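Monopolin complex subunit CSM1 (Candida glabrata, PDB 6MJC) is a subunit of the monopolin complex and binds the kinetochore protein Dsn1, through which monopolin is probably recruited to kinetochores. Local coordinates at residues F13-H22 against F33-I43. Residues are numbered along the deposited sequence; the frame is centred on the assembly and turned at random.
Sequences FEHLCGVRVH and FDTSQGSKNGI
Arg20 turns its guanidinium end-on to the carbonyl of Gly38: NH1 and NH2 both donate to Gly38 O, at 3.2 and 3.1 Å, the oxygen lying close to the guanidinium plane. NH2 also gives a more bent bond to Ser36 OG (2.9 Å, 133° at the hydrogen), tilted out of that plane, and NE donates to a water that makes a weak contact with the same hydroxyl. All three guanidinium nitrogens are thus engaged, and Gly38 O receives two donors. The bend at chi3 (-76°) folds the long chain back over Ser36. This compact serine lets both Arg20 and His22 close in, the edge of the His22 ring tight against it, with NE2 3.1 Å from Ser36 CB.

Beneath these groups the backbones of 19-22 and 33-37 pair as the antiparallel arms of a beta hairpin, the first two strands of the Csm1 sheet. Arg20 and Ser36 form a hydrogen-bonded pair, Arg20 N to Ser36 O at 2.8 Å and Ser36 N to Arg20 O at 2.9 Å; His22 N to Asp34 O and Gly38 N to Gly18 O continue the ladder. Gly18 and Gly38 adopt backbone angles at which a CB would press on the preceding carbonyl oxygen.

The other face carries Val19, Val21, Thr35 and Gln37. Beta-branched Val19 and Thr35 suit the extended backbone, and Val19 CG1 meets Thr35 CG2 at 3.7 Å; Val21 CG1 packs on Phe33 CB (3.8 Å). Phe13, from helix 5-13, closes over this side, its ring inclined at 48° to that of Phe33. OE1 of buried Gln37 is hydrogen-bonded to the Tyr46 hydroxyl on the next strand.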
ATOM      1  N   PHE A  13      -4.806  -8.047  -7.115  1.00 88.00           N
ATOM      2  CA  PHE A  13      -4.868  -6.669  -6.626  1.00 73.47           C
ATOM      3  C   PHE A  13      -4.671  -5.666  -7.761  1.00 53.19           C
ATOM      4  O   PHE A  13      -5.370  -4.638  -7.823  1.00 57.03           O
ATOM      5  CB  PHE A  13      -3.834  -6.431  -5.522  1.00 78.21           C
ATOM      6  CG  PHE A  13      -4.052  -5.135  -4.781  1.00 57.35           C
ATOM      7  CD1 PHE A  13      -4.897  -5.078  -3.703  1.00 48.06           C
ATOM      8  CD2 PHE A  13      -3.456  -3.981  -5.204  1.00 54.50           C
ATOM      9  CE1 PHE A  13      -5.134  -3.920  -3.049  1.00 56.50           C
ATOM     10  CE2 PHE A  13      -3.683  -2.791  -4.560  1.00 50.98           C
ATOM     11  CZ  PHE A  13      -4.532  -2.757  -3.468  1.00 57.14           C
ATOM     12  N   GLU A  14      -3.792  -5.994  -8.719  1.00 53.55           N
ATOM     13  CA  GLU A  14      -3.476  -5.085  -9.812  1.00 58.00           C
ATOM     14  C   GLU A  14      -4.641  -4.861 -10.749  1.00 65.04           C
ATOM     15  O   GLU A  14      -4.600  -3.915 -11.538  1.00 68.56           O
ATOM     16  CB  GLU A  14      -2.271  -5.595 -10.619  1.00 62.73           C
ATOM     17  CG  GLU A  14      -2.443  -6.895 -11.367  1.00 92.09           C
ATOM     18  CD  GLU A  14      -1.151  -7.343 -12.041  1.00111.13           C
ATOM     19  OE1 GLU A  14      -1.133  -8.447 -12.634  1.00123.37           O
ATOM     20  OE2 GLU A  14      -0.158  -6.585 -11.974  1.00108.26           O
ATOM     21  N   HIS A  15      -5.648  -5.739 -10.741  1.00 56.96           N
ATOM     22  CA  HIS A  15      -6.780  -5.594 -11.636  1.00 54.18           C
ATOM     23  C   HIS A  15      -8.014  -5.049 -10.921  1.00 55.13           C
ATOM     24  O   HIS A  15      -9.116  -5.096 -11.486  1.00 56.94           O
ATOM     25  CB  HIS A  15      -7.114  -6.944 -12.282  1.00 54.98           C
ATOM     26  CG  HIS A  15      -6.075  -7.448 -13.246  1.00 65.28           C
ATOM     27  ND1 HIS A  15      -5.128  -8.388 -12.898  1.00 72.92           N
ATOM     28  CD2 HIS A  15      -5.811  -7.113 -14.530  1.00 72.85           C
ATOM     29  CE1 HIS A  15      -4.346  -8.630 -13.935  1.00 76.87           C
ATOM     30  NE2 HIS A  15      -4.742  -7.873 -14.940  1.00 75.35           N
ATOM     31  N   LEU A  16      -7.875  -4.596  -9.676  1.00 57.38           N
ATOM     32  CA  LEU A  16      -9.008  -4.027  -8.955  1.00 78.31           C
ATOM     33  C   LEU A  16      -9.443  -2.715  -9.594  1.00 69.22           C
ATOM     34  O   LEU A  16      -8.646  -2.016 -10.214  1.00 60.20           O
ATOM     35  CB  LEU A  16      -8.641  -3.779  -7.496  1.00 82.19           C
ATOM     36  CG  LEU A  16      -8.548  -5.005  -6.595  1.00 62.68           C
ATOM     37  CD1 LEU A  16      -8.032  -4.611  -5.227  1.00 75.60           C
ATOM     38  CD2 LEU A  16      -9.875  -5.674  -6.473  1.00 72.05           C
ATOM     39  N   CYS A  17     -10.726  -2.388  -9.447  1.00 63.43           N
ATOM     40  CA  CYS A  17     -11.257  -1.162 -10.036  1.00 66.25           C
ATOM     41  C   CYS A  17     -10.506   0.027  -9.455  1.00 57.74           C
ATOM     42  O   CYS A  17     -10.327   0.124  -8.240  1.00 54.29           O
ATOM     43  CB  CYS A  17     -12.760  -0.999  -9.751  1.00 69.67           C
ATOM     44  SG  CYS A  17     -13.870  -2.050 -10.639  1.00 75.71           S
ATOM     45  N   GLY A  18     -10.017   0.906 -10.321  1.00 58.00           N
ATOM     46  CA  GLY A  18      -9.427   2.132  -9.829  1.00 49.79           C
ATOM     47  C   GLY A  18      -7.983   2.033  -9.408  1.00 53.02           C
ATOM     48  O   GLY A  18      -7.438   3.004  -8.869  1.00 51.95           O
ATOM     49  N   VAL A  19      -7.342   0.891  -9.633  1.00 58.76           N
ATOM     50  CA  VAL A  19      -5.991   0.614  -9.161  1.00 51.76           C
ATOM     51  C   VAL A  19      -5.056   0.541 -10.361  1.00 51.41           C
ATOM     52  O   VAL A  19      -5.343  -0.145 -11.342  1.00 57.77           O
ATOM     53  CB  VAL A  19      -5.961  -0.700  -8.366  1.00 52.87           C
ATOM     54  CG1 VAL A  19      -4.524  -1.263  -8.276  1.00 48.59           C
ATOM     55  CG2 VAL A  19      -6.546  -0.494  -6.987  1.00 52.66           C
ATOM     56  N   ARG A  20      -3.936   1.247 -10.283  1.00 47.26           N
ATOM     57  CA  ARG A  20      -2.972   1.230 -11.376  1.00 56.13           C
ATOM     58  C   ARG A  20      -1.613   0.904 -10.785  1.00 54.65           C
ATOM     59  O   ARG A  20      -1.061   1.695 -10.011  1.00 52.74           O
ATOM     60  CB  ARG A  20      -2.946   2.568 -12.107  1.00 84.63           C
ATOM     61  CG  ARG A  20      -4.308   3.023 -12.603  1.00104.55           C
ATOM     62  CD  ARG A  20      -4.270   4.445 -13.151  1.00122.50           C
ATOM     63  NE  ARG A  20      -4.217   5.459 -12.099  1.00104.37           N
ATOM     64  CZ  ARG A  20      -5.251   5.818 -11.341  1.00 79.05           C
ATOM     65  NH1 ARG A  20      -6.436   5.246 -11.499  1.00 73.87           N
ATOM     66  NH2 ARG A  20      -5.110   6.755 -10.420  1.00 77.33           N
ATOM     67  N   VAL A  21      -1.053  -0.245 -11.145  1.00 51.05           N
ATOM     68  CA  VAL A  21       0.231  -0.662 -10.568  1.00 57.57           C
ATOM     69  C   VAL A  21       1.354  -0.313 -11.526  1.00 59.59           C
ATOM     70  O   VAL A  21       1.294  -0.651 -12.697  1.00 56.64           O
ATOM     71  CB  VAL A  21       0.247  -2.161 -10.249  1.00 55.85           C
ATOM     72  CG1 VAL A  21       1.633  -2.586  -9.749  1.00 65.01           C
ATOM     73  CG2 VAL A  21      -0.796  -2.434  -9.191  1.00 56.25           C
ATOM     74  N   HIS A  22       2.408   0.318 -11.023  1.00 53.46           N
ATOM     75  CA  HIS A  22       3.395   0.951 -11.894  1.00 66.66           C
ATOM     76  C   HIS A  22       4.699   0.165 -11.944  1.00 79.15           C
ATOM     77  O   HIS A  22       5.128  -0.286 -13.006  1.00121.12           O
ATOM     78  CB  HIS A  22       3.638   2.395 -11.401  1.00 60.68           C
ATOM     79  CG  HIS A  22       2.409   3.254 -11.414  1.00 72.71           C
ATOM     80  ND1 HIS A  22       1.675   3.513 -12.556  1.00 88.65           N
ATOM     81  CD2 HIS A  22       1.783   3.910 -10.410  1.00 83.29           C
ATOM     82  CE1 HIS A  22       0.652   4.293 -12.250  1.00 92.89           C
ATOM     83  NE2 HIS A  22       0.696   4.549 -10.955  1.00 85.07           N
ATOM     84  N   PHE A  33       4.989  -3.419  -4.610  1.00 40.87           N
ATOM     85  CA  PHE A  33       4.641  -2.691  -5.822  1.00 40.75           C
ATOM     86  C   PHE A  33       4.090  -1.308  -5.541  1.00 45.65           C
ATOM     87  O   PHE A  33       3.481  -1.066  -4.504  1.00 46.62           O
ATOM     88  CB  PHE A  33       3.635  -3.429  -6.674  1.00 52.13           C
ATOM     89  CG  PHE A  33       2.434  -3.900  -5.946  1.00 47.68           C
ATOM     90  CD1 PHE A  33       2.459  -5.131  -5.326  1.00 62.37           C
ATOM     91  CD2 PHE A  33       1.273  -3.160  -5.909  1.00 60.71           C
ATOM     92  CE1 PHE A  33       1.363  -5.616  -4.671  1.00 63.70           C
ATOM     93  CE2 PHE A  33       0.138  -3.657  -5.262  1.00 62.79           C
ATOM     94  CZ  PHE A  33       0.191  -4.880  -4.637  1.00 54.18           C
ATOM     95  N   ASP A  34       4.329  -0.404  -6.486  1.00 42.07           N
ATOM     96  CA  ASP A  34       3.867   0.973  -6.383  1.00 42.09           C
ATOM     97  C   ASP A  34       2.487   1.027  -7.015  1.00 43.64           C
ATOM     98  O   ASP A  34       2.255   0.399  -8.050  1.00 49.79           O
ATOM     99  CB  ASP A  34       4.776   1.938  -7.130  1.00 56.22           C
ATOM    100  CG  ASP A  34       5.926   2.415  -6.300  1.00 58.63           C
ATOM    101  OD1 ASP A  34       6.141   1.895  -5.190  1.00 55.08           O
ATOM    102  OD2 ASP A  34       6.621   3.331  -6.771  1.00 76.62           O
ATOM    103  N   THR A  35       1.585   1.790  -6.411  1.00 47.56           N
ATOM    104  CA  THR A  35       0.190   1.811  -6.820  1.00 49.74           C
ATOM    105  C   THR A  35      -0.281   3.255  -6.832  1.00 48.26           C
ATOM    106  O   THR A  35       0.135   4.066  -5.994  1.00 46.00           O
ATOM    107  CB  THR A  35      -0.703   1.042  -5.837  1.00 50.95           C
ATOM    108  OG1 THR A  35      -0.132  -0.232  -5.553  1.00 60.38           O
ATOM    109  CG2 THR A  35      -2.081   0.836  -6.424  1.00 65.12           C
ATOM    110  N   SER A  36      -1.141   3.554  -7.786  1.00 46.82           N
ATOM    111  CA  SER A  36      -1.941   4.761  -7.845  1.00 49.25           C
ATOM    112  C   SER A  36      -3.394   4.330  -7.764  1.00 52.71           C
ATOM    113  O   SER A  36      -3.820   3.425  -8.494  1.00 56.40           O
ATOM    114  CB  SER A  36      -1.635   5.526  -9.143  1.00 59.94           C
ATOM    115  OG  SER A  36      -2.472   6.643  -9.267  1.00 88.87           O
ATOM    116  N   GLN A  37      -4.144   4.935  -6.862  1.00 57.25           N
ATOM    117  CA  GLN A  37      -5.551   4.604  -6.711  1.00 55.12           C
ATOM    118  C   GLN A  37      -6.375   5.876  -6.737  1.00 63.66           C
ATOM    119  O   GLN A  37      -5.929   6.918  -6.245  1.00 52.69           O
ATOM    120  CB  GLN A  37      -5.802   3.857  -5.407  1.00 46.07           C
ATOM    121  CG  GLN A  37      -7.152   3.302  -5.341  1.00 47.94           C
ATOM    122  CD  GLN A  37      -7.426   2.455  -4.149  1.00 45.30           C
ATOM    123  OE1 GLN A  37      -6.538   1.945  -3.503  1.00 45.99           O
ATOM    124  NE2 GLN A  37      -8.696   2.293  -3.856  1.00 52.34           N
ATOM    125  N   GLY A  38      -7.556   5.803  -7.338  1.00 67.02           N
ATOM    126  CA  GLY A  38      -8.508   6.896  -7.299  1.00 88.03           C
ATOM    127  C   GLY A  38      -8.768   7.472  -8.677  1.00 95.24           C
ATOM    128  O   GLY A  38      -8.039   7.237  -9.636  1.00 74.66           O
ATOM    129  N   SER A  39      -9.845   8.250  -8.745  1.00134.99           N
ATOM    130  CA  SER A  39     -10.391   8.745  -9.982  1.00155.24           C
ATOM    131  C   SER A  39     -10.127  10.250 -10.086  1.00133.20           C
ATOM    132  O   SER A  39      -9.124  10.749  -9.528  1.00 92.24           O
ATOM    133  CB  SER A  39     -11.869   8.358 -10.021  1.00179.75           C
ATOM    134  OG  SER A  39     -12.538   8.945  -8.928  1.00181.67           O
ATOM    135  N   LYS A  40     -11.019  10.964 -10.771  1.00131.98           N
ATOM    136  CA  LYS A  40     -10.892  12.406 -10.870  1.00127.74           C
ATOM    137  C   LYS A  40     -10.910  13.047  -9.492  1.00153.13           C
ATOM    138  O   LYS A  40     -10.145  13.982  -9.230  1.00171.89           O
ATOM    139  CB  LYS A  40     -12.015  12.975 -11.739  1.00106.23           C
ATOM    140  N   ASN A  41     -11.775  12.558  -8.595  1.00148.20           N
ATOM    141  CA  ASN A  41     -11.981  13.226  -7.309  1.00130.19           C
ATOM    142  C   ASN A  41     -10.667  13.392  -6.555  1.00126.96           C
ATOM    143  O   ASN A  41     -10.330  14.495  -6.107  1.00126.32           O
ATOM    144  CB  ASN A  41     -12.982  12.442  -6.462  1.00115.59           C
ATOM    145  CG  ASN A  41     -14.198  12.019  -7.252  1.00128.32           C
ATOM    146  OD1 ASN A  41     -14.083  11.280  -8.230  1.00118.60           O
ATOM    147  ND2 ASN A  41     -15.370  12.480  -6.832  1.00159.42           N
ATOM    148  N   GLY A  42      -9.915  12.309  -6.403  1.00106.60           N
ATOM    149  CA  GLY A  42      -8.630  12.375  -5.734  1.00 89.14           C
ATOM    150  C   GLY A  42      -7.798  11.171  -6.075  1.00 66.50           C
ATOM    151  O   GLY A  42      -8.323  10.084  -6.339  1.00 70.57           O
ATOM    152  N   ILE A  43      -6.486  11.365  -6.113  1.00 72.81           N
ATOM    153  CA  ILE A  43      -5.553  10.284  -6.382  1.00 71.70           C
ATOM    154  C   ILE A  43      -4.576  10.179  -5.225  1.00 53.51           C
ATOM    155  O   ILE A  43      -3.993  11.186  -4.799  1.00 56.88           O
ATOM    156  CB  ILE A  43      -4.794  10.493  -7.703  1.00 76.51           C
ATOM    157  CG1 ILE A  43      -5.739  10.335  -8.891  1.00 86.86           C
ATOM    158  CG2 ILE A  43      -3.648   9.493  -7.796  1.00 62.56           C
ATOM    159  CD1 ILE A  43      -5.091  10.611 -10.236  1.00 77.16           C
TER
HETATM  160  O   HOH W   1      -1.621   6.606 -12.662  1.00 69.63           O